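Putative hemin ABC transport system, membrane protein (Burkholderia cenocepacia J2315, PDB 5B57) probably serves as the membrane-spanning permease subunit of an ABC transporter that imports hemin. Local coordinates at residues A[50-55]-A[321-326]; A[73-78]-A[348-353]; A[125-130]-A[268-273]; A[151-156]-A[167-172]. All coordinates share one frame; numbering follows the deposited sequence.

In the fold
Interactions 1 and 3 lie near one end of the helical bundle, their centres 18 Å apart and their nearest atoms about 6 Å apart; both are touched by the chain of another protein. Interactions 2 and 4, whose centres are 30 Å apart, are touched by no other protein chain of the assembly. Interactions 2 and 3 are on opposite sides of the chain's centre, with 41 Å between their own centres, and so are interactions 1 and 4, at 43 Å. Helix 327-352 follows helix 311-323 directly and so runs from interaction 1 to interaction 2. Interactions 1 and 2 join early to late parts of the chain, whereas interaction 4 joins two successive helices.

Interaction 1: residues A[50-55]-A[321-326]; sequences RFAPFV and LACGPD
The carbonyl oxygen of C323 lies off one face of the guanidinium of R50, whose side chain passes across it with CD, NE and CZ. R50 NE comes to 3.4 Å from C323 O, but the angle is too poor for a hydrogen bond. This is where the lead-in to helix 54-72, the first helix of a FecCD-type permease, meets the glycine turn that follows helix 311-323. The turn continues over the same face of R50, with NH2 3.7 Å from G324 CA. Positive phi at G324 (85°) takes the chain out of helical geometry, and D326 then caps helix 327-352. The chain of R50 bends at chi2 and chi3, laying the group over the turn. Outside the two segments, R50 NH1 pairs with an acidic side chain of another protein's chain. That salt bridge, not the carbonyl, is the polar partner of the guanidinium.

On the apolar side, A52 follows an inverse gamma turn centred on F51, in which A52 N bonds R50 O at 2.7 Å. C323 turns its sulfur beside its own backbone N, chi1 -40°, where SG meets A52 CB and V55 CG1, each at 4.0 Å.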
loop_
_atom_site.group_PDB
_atom_site.type_symbol
_atom_site.label_atom_id
_atom_site.label_comp_id
_atom_site.label_asym_id
_atom_site.label_seq_id
_atom_site.Cartn_x
_atom_site.Cartn_y
_atom_site.Cartn_z
ATOM N N ARG A 50 -7.371 -12.176 -27.137
ATOM C CA ARG A 50 -6.613 -11.020 -27.586
ATOM C C ARG A 50 -5.506 -11.534 -28.500
ATOM O O ARG A 50 -4.798 -12.483 -28.136
ATOM C CB ARG A 50 -6.055 -10.259 -26.381
ATOM C CG ARG A 50 -5.391 -11.156 -25.331
ATOM C CD ARG A 50 -5.971 -10.958 -23.934
ATOM N NE ARG A 50 -6.077 -9.559 -23.543
ATOM C CZ ARG A 50 -6.309 -9.166 -22.296
ATOM N NH1 ARG A 50 -6.447 -10.080 -21.352
ATOM N NH2 ARG A 50 -6.399 -7.874 -21.989
ATOM N N PHE A 51 -5.385 -10.937 -29.700
ATOM C CA PHE A 51 -4.638 -11.554 -30.798
ATOM C C PHE A 51 -3.131 -11.354 -30.642
ATOM O O PHE A 51 -2.438 -10.960 -31.584
ATOM C CB PHE A 51 -5.165 -11.062 -32.168
ATOM C CG PHE A 51 -4.765 -9.636 -32.575
ATOM C CD1 PHE A 51 -4.336 -8.682 -31.656
ATOM C CD2 PHE A 51 -4.857 -9.257 -33.918
ATOM C CE1 PHE A 51 -3.989 -7.387 -32.081
ATOM C CE2 PHE A 51 -4.518 -7.975 -34.341
ATOM C CZ PHE A 51 -4.084 -7.040 -33.427
ATOM N N ALA A 52 -2.627 -11.664 -29.441
ATOM C CA ALA A 52 -1.228 -11.416 -29.090
ATOM C C ALA A 52 -0.249 -12.100 -30.030
ATOM O O ALA A 52 0.404 -11.397 -30.815
ATOM C CB ALA A 52 -0.996 -11.833 -27.638
ATOM N N PRO A 53 -0.167 -13.477 -30.081
ATOM C CA PRO A 53 1.078 -14.179 -30.492
ATOM C C PRO A 53 1.946 -13.562 -31.588
ATOM O O PRO A 53 3.123 -13.913 -31.725
ATOM C CB PRO A 53 0.561 -15.544 -30.955
ATOM C CG PRO A 53 -0.653 -15.762 -30.153
ATOM C CD PRO A 53 -1.302 -14.416 -30.010
ATOM N N PHE A 54 1.390 -12.642 -32.375
ATOM C CA PHE A 54 2.217 -11.888 -33.306
ATOM C C PHE A 54 3.130 -10.927 -32.563
ATOM O O PHE A 54 4.292 -10.771 -32.951
ATOM C CB PHE A 54 1.333 -11.159 -34.329
ATOM C CG PHE A 54 0.474 -12.090 -35.153
ATOM C CD1 PHE A 54 0.988 -12.722 -36.270
ATOM C CD2 PHE A 54 -0.837 -12.360 -34.785
ATOM C CE1 PHE A 54 0.204 -13.591 -37.009
ATOM C CE2 PHE A 54 -1.619 -13.227 -35.520
ATOM C CZ PHE A 54 -1.100 -13.842 -36.629
ATOM N N VAL A 55 2.638 -10.296 -31.484
ATOM C CA VAL A 55 3.503 -9.486 -30.618
ATOM C C VAL A 55 4.682 -10.318 -30.124
ATOM O O VAL A 55 5.849 -9.915 -30.261
ATOM C CB VAL A 55 2.695 -8.889 -29.456
ATOM C CG1 VAL A 55 3.603 -8.143 -28.496
ATOM C CG2 VAL A 55 1.666 -7.930 -29.999
ATOM N N LEU A 321 0.579 -4.254 -20.815
ATOM C CA LEU A 321 -0.231 -3.253 -21.506
ATOM C C LEU A 321 -0.486 -3.587 -22.971
ATOM O O LEU A 321 -1.384 -2.993 -23.577
ATOM C CB LEU A 321 0.447 -1.892 -21.425
ATOM C CG LEU A 321 0.433 -1.341 -20.005
ATOM C CD1 LEU A 321 1.630 -0.410 -19.714
ATOM C CD2 LEU A 321 -0.908 -0.638 -19.743
ATOM N N ALA A 322 0.291 -4.497 -23.569
ATOM C CA ALA A 322 0.023 -4.933 -24.933
ATOM C C ALA A 322 -0.808 -6.199 -24.995
ATOM O O ALA A 322 -1.482 -6.425 -25.998
ATOM C CB ALA A 322 1.331 -5.153 -25.703
ATOM N N CYS A 323 -0.786 -7.040 -23.971
ATOM C CA CYS A 323 -1.439 -8.334 -24.103
ATOM C C CYS A 323 -2.220 -8.749 -22.860
ATOM O O CYS A 323 -2.749 -9.876 -22.827
ATOM C CB CYS A 323 -0.403 -9.410 -24.452
ATOM S SG CYS A 323 0.870 -8.889 -25.653
ATOM N N GLY A 324 -2.325 -7.890 -21.849
ATOM C CA GLY A 324 -3.023 -8.246 -20.635
ATOM C C GLY A 324 -2.139 -8.982 -19.650
ATOM O O GLY A 324 -0.958 -9.237 -19.908
ATOM N N PRO A 325 -2.679 -9.321 -18.481
ATOM C CA PRO A 325 -1.843 -9.943 -17.449
ATOM C C PRO A 325 -1.650 -11.439 -17.597
ATOM O O PRO A 325 -0.914 -12.006 -16.788
ATOM C CB PRO A 325 -2.601 -9.626 -16.148
ATOM C CG PRO A 325 -4.018 -9.462 -16.554
ATOM C CD PRO A 325 -3.999 -8.917 -17.965
ATOM N N ASP A 326 -2.287 -12.101 -18.566
ATOM C CA ASP A 326 -2.206 -13.559 -18.669
ATOM C C ASP A 326 -0.764 -14.049 -18.544
ATOM O O ASP A 326 0.065 -13.771 -19.420
ATOM C CB ASP A 326 -2.811 -14.042 -19.993
ATOM C CG ASP A 326 -2.844 -15.590 -20.116
ATOM O OD1 ASP A 326 -2.099 -16.309 -19.403
ATOM O OD2 ASP A 326 -3.632 -16.102 -20.946
#

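Interaction 2: residues A[73-78]-A[348-353]; sequences VGAYRI and AARTVA
A75 and R350 form the closer-packed part of this contact. The methyl CB of A75 lies over the centre of one face of the R350 guanidinium, 4.1 Å from CZ, and so meets the flat group broadside. R350 CD approaches the backbone as well, 3.9 Å from A75 N and 4.3 Å from G74 CA. With bends at chi2 and chi3 the arginine lies along the loop; its side chain also touches D357 and R107. The arginine was modelled in two conformers, so this packing holds for one of them, and R350, A75 and R77 all touch a crystal neighbour, which calls for caution over their positions.

The whole contact lies at the surface, and its other side is looser. T351 OG1 stays 4.1 Å from V73 O, too far for a hydrogen bond; its polar partner is L347 O, one turn back, through a weak bond. The end of R77 comes nearer the helix, yet NH2 stops 4.4 Å from R350 O. One face of that guanidinium lies against V73 O of its own loop, with the oxygen above the plane. The two arginines keep their like charges apart, R77 NH2 being 6.8 Å from R350 NH1.

The arrangement is plain surface packing in a multi-helical FecCD permease: the loop between helix 54-72 and helix 80-87 rests against the last turn of helix 327-352.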
loop_
_atom_site.group_PDB
_atom_site.type_symbol
_atom_site.label_atom_id
_atom_site.label_comp_id
_atom_site.label_asym_id
_atom_site.label_seq_id
_atom_site.Cartn_x
_atom_site.Cartn_y
_atom_site.Cartn_z
ATOM N N VAL A 73 28.963 -4.427 -34.279
ATOM C CA VAL A 73 29.158 -3.029 -33.916
ATOM C C VAL A 73 29.851 -2.842 -32.558
ATOM O O VAL A 73 29.765 -1.766 -31.990
ATOM C CB VAL A 73 27.825 -2.260 -33.947
ATOM C CG1 VAL A 73 27.383 -1.970 -35.390
ATOM C CG2 VAL A 73 26.777 -3.047 -33.190
ATOM N N GLY A 74 30.573 -3.831 -32.035
ATOM C CA GLY A 74 31.328 -3.554 -30.816
ATOM C C GLY A 74 32.585 -2.724 -31.043
ATOM O O GLY A 74 32.614 -1.879 -31.939
ATOM N N ALA A 75 33.658 -2.958 -30.274
ATOM C CA ALA A 75 34.901 -2.229 -30.547
ATOM C C ALA A 75 35.552 -2.647 -31.867
ATOM O O ALA A 75 36.313 -1.853 -32.433
ATOM C CB ALA A 75 35.899 -2.389 -29.402
ATOM N N TYR A 76 35.275 -3.871 -32.355
ATOM C CA TYR A 76 35.776 -4.424 -33.627
ATOM C C TYR A 76 34.666 -4.305 -34.673
ATOM O O TYR A 76 33.629 -4.967 -34.550
ATOM C CB TYR A 76 36.195 -5.889 -33.423
ATOM C CG TYR A 76 36.670 -6.671 -34.648
ATOM C CD1 TYR A 76 37.976 -6.560 -35.098
ATOM C CD2 TYR A 76 35.821 -7.556 -35.328
ATOM C CE1 TYR A 76 38.421 -7.274 -36.210
ATOM C CE2 TYR A 76 36.263 -8.278 -36.449
ATOM C CZ TYR A 76 37.568 -8.127 -36.878
ATOM O OH TYR A 76 38.052 -8.811 -37.969
ATOM N N ARG A 77 34.863 -3.460 -35.692
ATOM C CA ARG A 77 33.795 -3.184 -36.658
ATOM C C ARG A 77 33.928 -4.084 -37.881
ATOM O O ARG A 77 34.986 -4.148 -38.508
ATOM C CB ARG A 77 33.793 -1.720 -37.100
ATOM C CG ARG A 77 33.849 -0.723 -35.977
ATOM C CD ARG A 77 32.920 -1.155 -34.892
ATOM N NE ARG A 77 32.773 -0.156 -33.845
ATOM C CZ ARG A 77 31.627 0.465 -33.578
ATOM N NH1 ARG A 77 30.532 0.181 -34.284
ATOM N NH2 ARG A 77 31.571 1.356 -32.596
ATOM N N ILE A 78 32.848 -4.764 -38.233
ATOM C CA ILE A 78 32.919 -5.719 -39.327
ATOM C C ILE A 78 31.539 -5.832 -39.962
ATOM O O ILE A 78 30.530 -5.862 -39.245
ATOM C CB ILE A 78 33.466 -7.064 -38.828
ATOM C CG1 ILE A 78 33.528 -8.063 -39.970
ATOM C CG2 ILE A 78 32.672 -7.616 -37.636
ATOM C CD1 ILE A 78 34.543 -9.096 -39.719
ATOM N N ALA A 348 24.014 0.411 -26.643
ATOM C CA ALA A 348 24.138 1.847 -26.427
ATOM C C ALA A 348 25.421 2.216 -25.670
ATOM O O ALA A 348 26.075 3.206 -26.011
ATOM C CB ALA A 348 22.911 2.383 -25.707
ATOM N N ALA A 349 25.801 1.453 -24.642
ATOM C CA ALA A 349 26.981 1.838 -23.858
ATOM C C ALA A 349 28.256 1.727 -24.696
ATOM O O ALA A 349 29.082 2.646 -24.736
ATOM C CB ALA A 349 27.096 0.960 -22.611
ATOM N N ARG A 350 28.431 0.581 -25.394
ATOM C CA ARG A 350 29.614 0.351 -26.197
ATOM C C ARG A 350 29.680 1.266 -27.420
ATOM O O ARG A 350 30.550 1.130 -28.284
ATOM C CB ARG A 350 29.682 -1.113 -26.636
ATOM C CG ARG A 350 30.757 -1.935 -25.923
ATOM C CD ARG A 350 31.982 -2.177 -26.840
ATOM N NE ARG A 350 33.273 -2.278 -26.141
ATOM C CZ ARG A 350 34.078 -1.248 -25.898
ATOM N NH1 ARG A 350 33.734 -0.022 -26.275
ATOM N NH2 ARG A 350 35.224 -1.441 -25.266
ATOM N N THR A 351 28.766 2.231 -27.507
ATOM C CA THR A 351 28.626 3.019 -28.731
ATOM C C THR A 351 28.572 4.536 -28.529
ATOM O O THR A 351 29.428 5.257 -29.052
ATOM C CB THR A 351 27.377 2.548 -29.500
ATOM O OG1 THR A 351 27.658 1.292 -30.141
ATOM C CG2 THR A 351 26.939 3.576 -30.532
ATOM N N VAL A 352 27.592 5.031 -27.754
ATOM C CA VAL A 352 27.254 6.455 -27.640
ATOM C C VAL A 352 28.455 7.286 -27.200
ATOM O O VAL A 352 28.512 8.493 -27.455
ATOM C CB VAL A 352 26.065 6.683 -26.675
ATOM C CG1 VAL A 352 26.478 6.501 -25.222
ATOM C CG2 VAL A 352 25.469 8.067 -26.850
ATOM N N ALA A 353 29.430 6.658 -26.540
ATOM C CA ALA A 353 30.594 7.384 -26.033
ATOM C C ALA A 353 31.876 6.665 -26.397
ATOM O O ALA A 353 32.826 6.602 -25.609
ATOM C CB ALA A 353 30.506 7.587 -24.519
#

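Interaction 3: residues A[125-130]-A[268-273]; sequences MQALFR and ALQLGE
Helix 94-128 closes in a Schellman motif at R130, and R130 CA lies 5.8 Å from Q270 CA, in the type I turn that runs from L269 to G272 between two short helices. Q270 spans the gap with its amide: NE2 donates to A127 O across the contact, at an angle of 150°. The modelled length of 2.5 Å between Q270 NE2 and A127 O is very short and doubtful at this resolution. A127 O also takes the backbone N of R130, so one carbonyl at the helix end serves a bond from each segment, while Q270 NE2 has a further, weak bond to L266 O. With CG beside the backbone N and a bend at chi2, the amide turns back to this carbonyl and lies against A127 CB.

Helices 263-269 and 273-278 are consistent with the paired coupling helices of type II ABC importers such as BtuC, and the chain of another protein packs on Q270, L271 and R130.

R130 runs over the turn, its CD near L269 O and its CG 3.4 Å from Q270 OE1, with guanidinium and amide planes 43° apart. Beyond it, E273 CB lies over one face of the guanidinium. Here the carboxylate plane stands nearly upright, at 85°, and E273 OE1, well out of the guanidinium plane, is 4.0 Å from R130 NH2: probably a charge attraction at most, with no N-H directed at the oxygen. K287 is the salt-bridge partner of that oxygen. The leucines meet through single methyls, L128 CD1 to L269 CD2 at 4.1 Å.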
loop_
_atom_site.group_PDB
_atom_site.type_symbol
_atom_site.label_atom_id
_atom_site.label_comp_id
_atom_site.label_asym_id
_atom_site.label_seq_id
_atom_site.Cartn_x
_atom_site.Cartn_y
_atom_site.Cartn_z
ATOM N N MET A 125 7.318 -12.289 -10.174
ATOM C CA MET A 125 7.182 -11.621 -8.879
ATOM C C MET A 125 6.018 -10.640 -8.864
ATOM O O MET A 125 5.332 -10.512 -7.845
ATOM C CB MET A 125 8.470 -10.912 -8.518
ATOM C CG MET A 125 9.588 -11.879 -8.224
ATOM S SD MET A 125 9.687 -12.196 -6.469
ATOM C CE MET A 125 9.981 -10.534 -5.867
ATOM N N GLN A 126 5.774 -9.937 -9.977
ATOM C CA GLN A 126 4.662 -8.988 -10.001
ATOM C C GLN A 126 3.316 -9.698 -9.962
ATOM O O GLN A 126 2.350 -9.188 -9.377
ATOM C CB GLN A 126 4.769 -8.107 -11.230
ATOM C CG GLN A 126 5.828 -7.071 -11.044
ATOM C CD GLN A 126 6.516 -6.690 -12.326
ATOM O OE1 GLN A 126 5.875 -6.280 -13.302
ATOM N NE2 GLN A 126 7.838 -6.805 -12.332
ATOM N N ALA A 127 3.229 -10.876 -10.577
ATOM C CA ALA A 127 2.070 -11.734 -10.350
ATOM C C ALA A 127 2.018 -12.171 -8.896
ATOM O O ALA A 127 1.050 -11.896 -8.188
ATOM C CB ALA A 127 2.098 -12.947 -11.280
ATOM N N LEU A 128 3.085 -12.808 -8.423
ATOM C CA LEU A 128 3.127 -13.300 -7.050
ATOM C C LEU A 128 2.684 -12.247 -6.031
ATOM O O LEU A 128 1.931 -12.558 -5.103
ATOM C CB LEU A 128 4.536 -13.791 -6.732
ATOM C CG LEU A 128 4.672 -14.326 -5.317
ATOM C CD1 LEU A 128 4.045 -15.664 -5.306
ATOM C CD2 LEU A 128 6.112 -14.436 -4.959
ATOM N N PHE A 129 3.125 -10.997 -6.185
ATOM C CA PHE A 129 2.741 -9.949 -5.238
ATOM C C PHE A 129 1.501 -9.200 -5.659
ATOM O O PHE A 129 1.111 -8.258 -4.962
ATOM C CB PHE A 129 3.862 -8.927 -5.036
ATOM C CG PHE A 129 4.988 -9.446 -4.226
ATOM C CD1 PHE A 129 4.964 -9.349 -2.852
ATOM C CD2 PHE A 129 6.060 -10.067 -4.832
ATOM C CE1 PHE A 129 5.995 -9.844 -2.087
ATOM C CE2 PHE A 129 7.094 -10.576 -4.071
ATOM C CZ PHE A 129 7.054 -10.458 -2.688
ATOM N N ARG A 130 0.898 -9.563 -6.794
ATOM C CA ARG A 130 -0.299 -8.883 -7.254
ATOM C C ARG A 130 -0.046 -7.387 -7.298
ATOM O O ARG A 130 -0.839 -6.568 -6.834
ATOM C CB ARG A 130 -1.478 -9.219 -6.358
ATOM C CG ARG A 130 -2.295 -10.352 -6.870
ATOM C CD ARG A 130 -2.996 -11.013 -5.743
ATOM N NE ARG A 130 -2.010 -11.528 -4.808
ATOM C CZ ARG A 130 -1.953 -11.160 -3.531
ATOM N NH1 ARG A 130 -2.844 -10.278 -3.057
ATOM N NH2 ARG A 130 -1.019 -11.676 -2.733
ATOM N N ALA A 268 -4.287 -17.664 -11.557
ATOM C CA ALA A 268 -5.371 -17.812 -10.590
ATOM C C ALA A 268 -5.121 -16.977 -9.342
ATOM O O ALA A 268 -6.069 -16.428 -8.773
ATOM C CB ALA A 268 -5.569 -19.285 -10.228
ATOM N N LEU A 269 -3.856 -16.860 -8.928
ATOM C CA LEU A 269 -3.471 -16.042 -7.781
ATOM C C LEU A 269 -3.678 -14.544 -8.004
ATOM O O LEU A 269 -3.831 -13.794 -7.032
ATOM C CB LEU A 269 -2.019 -16.326 -7.443
ATOM C CG LEU A 269 -1.445 -15.558 -6.276
ATOM C CD1 LEU A 269 -2.231 -15.915 -5.032
ATOM C CD2 LEU A 269 0.022 -15.935 -6.148
ATOM N N GLN A 270 -3.721 -14.093 -9.262
ATOM C CA GLN A 270 -4.024 -12.700 -9.569
ATOM C C GLN A 270 -5.437 -12.309 -9.192
ATOM O O GLN A 270 -5.795 -11.126 -9.294
ATOM C CB GLN A 270 -3.800 -12.455 -11.053
ATOM C CG GLN A 270 -2.365 -12.598 -11.416
ATOM C CD GLN A 270 -1.554 -11.927 -10.367
ATOM O OE1 GLN A 270 -1.670 -10.713 -10.174
ATOM N NE2 GLN A 270 -0.800 -12.715 -9.605
ATOM N N LEU A 271 -6.239 -13.263 -8.761
ATOM C CA LEU A 271 -7.651 -13.093 -8.502
ATOM C C LEU A 271 -7.924 -12.763 -7.052
ATOM O O LEU A 271 -9.034 -12.346 -6.708
ATOM C CB LEU A 271 -8.348 -14.391 -8.918
ATOM C CG LEU A 271 -9.717 -14.435 -9.525
ATOM C CD1 LEU A 271 -9.601 -15.373 -10.649
ATOM C CD2 LEU A 271 -10.594 -15.054 -8.515
ATOM N N GLY A 272 -6.899 -12.912 -6.227
ATOM C CA GLY A 272 -6.955 -12.900 -4.781
ATOM C C GLY A 272 -6.275 -14.137 -4.247
ATOM O O GLY A 272 -6.439 -15.232 -4.813
ATOM N N GLU A 273 -5.505 -14.003 -3.176
ATOM C CA GLU A 273 -4.884 -15.181 -2.583
ATOM C C GLU A 273 -5.950 -16.184 -2.098
ATOM O O GLU A 273 -5.884 -17.382 -2.418
ATOM C CB GLU A 273 -3.928 -14.775 -1.469
ATOM C CG GLU A 273 -3.459 -15.946 -0.607
ATOM C CD GLU A 273 -2.239 -15.620 0.235
ATOM O OE1 GLU A 273 -1.435 -14.742 -0.176
ATOM O OE2 GLU A 273 -2.097 -16.257 1.307
#

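Interaction 4: residues A[151-156]-A[167-172]; sequences TLIVLG and AALPVA
L152 reaches straight across to the facing helix and meets it with one methyl branch. Its CG is anti to the backbone N (chi1 177°), which extends the side chain out from its own helix and lays CD2 over the first turn of helix 168-188. There CD2 is 3.7 Å from A168 CB and also lies against the peptide joining A168 to L169, so the methyl packs on backbone as much as on side chain.

One turn further on, the base of the same leucine meets a second alanine: L152 CB lies 4.0 Å from A172 CB. A168 and A172 are linked by the bond from A172 N to A168 O and present their short methyls to L152 from successive turns. Small side chains on that helix let the backbones come near, with 6.8 Å between the CA atoms of L152 and A172.

To one side, L169 carries its isobutyl group with CG anti to the backbone N, chi1 -171°, and CD1 touches both L152 CD2 and I153 CG1, each at 4.2 Å. The I153 and L169 side chains lie slantwise to one another. I153 is shared, since it also packs on S228 and L229 of helix 223-234.

The side-chain contacts across the pair are all apolar. They join helices 141-154 and 168-188, successive, strongly inclined helices of roughly opposite sense, linked by a partly unmodelled loop at the surface of the FecCD permease bundle.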
loop_
_atom_site.group_PDB
_atom_site.type_symbol
_atom_site.label_atom_id
_atom_site.label_comp_id
_atom_site.label_asym_id
_atom_site.label_seq_id
_atom_site.Cartn_x
_atom_site.Cartn_y
_atom_site.Cartn_z
ATOM N N THR A 151 32.735 -9.319 0.084
ATOM C CA THR A 151 33.494 -10.164 1.002
ATOM C C THR A 151 34.741 -10.729 0.329
ATOM O O THR A 151 35.821 -10.765 0.928
ATOM C CB THR A 151 32.617 -11.298 1.520
ATOM O OG1 THR A 151 31.508 -10.750 2.241
ATOM C CG2 THR A 151 33.410 -12.197 2.426
ATOM N N LEU A 152 34.611 -11.143 -0.937
ATOM C CA LEU A 152 35.729 -11.745 -1.650
ATOM C C LEU A 152 36.717 -10.705 -2.159
ATOM O O LEU A 152 37.932 -10.903 -2.044
ATOM C CB LEU A 152 35.238 -12.597 -2.824
ATOM C CG LEU A 152 36.432 -13.169 -3.633
ATOM C CD1 LEU A 152 37.234 -14.159 -2.844
ATOM C CD2 LEU A 152 36.033 -13.817 -4.919
ATOM N N ILE A 153 36.234 -9.613 -2.754
ATOM C CA ILE A 153 37.157 -8.615 -3.301
ATOM C C ILE A 153 38.037 -8.033 -2.194
ATOM O O ILE A 153 39.228 -7.778 -2.405
ATOM C CB ILE A 153 36.381 -7.519 -4.059
ATOM C CG1 ILE A 153 35.626 -8.082 -5.268
ATOM C CG2 ILE A 153 37.289 -6.351 -4.454
ATOM C CD1 ILE A 153 34.938 -7.012 -6.082
ATOM N N VAL A 154 37.479 -7.850 -0.990
ATOM C CA VAL A 154 38.167 -7.129 0.082
ATOM C C VAL A 154 38.952 -8.056 1.005
ATOM O O VAL A 154 40.014 -7.666 1.510
ATOM C CB VAL A 154 37.164 -6.276 0.881
ATOM C CG1 VAL A 154 37.863 -5.592 2.070
ATOM C CG2 VAL A 154 36.476 -5.260 -0.036
ATOM N N LEU A 155 38.463 -9.280 1.247
ATOM C CA LEU A 155 39.231 -10.241 2.026
ATOM C C LEU A 155 39.932 -11.244 1.126
ATOM O O LEU A 155 39.647 -12.446 1.218
ATOM C CB LEU A 155 38.323 -10.931 3.042
ATOM C CG LEU A 155 37.598 -9.910 3.932
ATOM C CD1 LEU A 155 36.586 -10.553 4.844
ATOM C CD2 LEU A 155 38.577 -9.069 4.740
ATOM N N GLY A 156 40.848 -10.788 0.257
ATOM C CA GLY A 156 41.552 -11.628 -0.692
ATOM C C GLY A 156 42.072 -12.943 -0.123
ATOM O O GLY A 156 41.728 -14.020 -0.621
ATOM N N ALA A 167 36.681 -17.452 -11.677
ATOM C CA ALA A 167 35.491 -18.166 -11.240
ATOM C C ALA A 167 35.242 -17.989 -9.743
ATOM O O ALA A 167 34.193 -18.404 -9.251
ATOM C CB ALA A 167 35.604 -19.655 -11.581
ATOM N N ALA A 168 36.174 -17.362 -9.017
ATOM C CA ALA A 168 35.976 -17.061 -7.602
ATOM C C ALA A 168 34.945 -15.954 -7.385
ATOM O O ALA A 168 34.119 -16.051 -6.475
ATOM C CB ALA A 168 37.304 -16.663 -6.952
ATOM N N LEU A 169 34.958 -14.899 -8.212
ATOM C CA LEU A 169 34.026 -13.797 -7.967
ATOM C C LEU A 169 32.568 -14.222 -8.170
ATOM O O LEU A 169 31.787 -14.158 -7.202
ATOM C CB LEU A 169 34.424 -12.578 -8.794
ATOM C CG LEU A 169 33.638 -11.318 -8.424
ATOM C CD1 LEU A 169 33.404 -11.172 -6.942
ATOM C CD2 LEU A 169 34.487 -10.175 -8.861
ATOM N N PRO A 170 32.140 -14.704 -9.355
ATOM C CA PRO A 170 30.716 -15.071 -9.502
ATOM C C PRO A 170 30.248 -16.134 -8.524
ATOM O O PRO A 170 29.094 -16.089 -8.080
ATOM C CB PRO A 170 30.631 -15.571 -10.949
ATOM C CG PRO A 170 31.989 -16.060 -11.236
ATOM C CD PRO A 170 32.909 -15.080 -10.556
ATOM N N VAL A 171 31.103 -17.092 -8.167
ATOM C CA VAL A 171 30.700 -18.136 -7.226
ATOM C C VAL A 171 30.447 -17.549 -5.842
ATOM O O VAL A 171 29.515 -17.963 -5.145
ATOM C CB VAL A 171 31.749 -19.268 -7.205
ATOM C CG1 VAL A 171 31.484 -20.251 -6.085
ATOM C CG2 VAL A 171 31.745 -19.993 -8.532
ATOM N N ALA A 172 31.246 -16.560 -5.429
ATOM C CA ALA A 172 31.000 -15.903 -4.144
ATOM C C ALA A 172 29.680 -15.150 -4.163
ATOM O O ALA A 172 28.860 -15.309 -3.259
ATOM C CB ALA A 172 32.147 -14.955 -3.798
#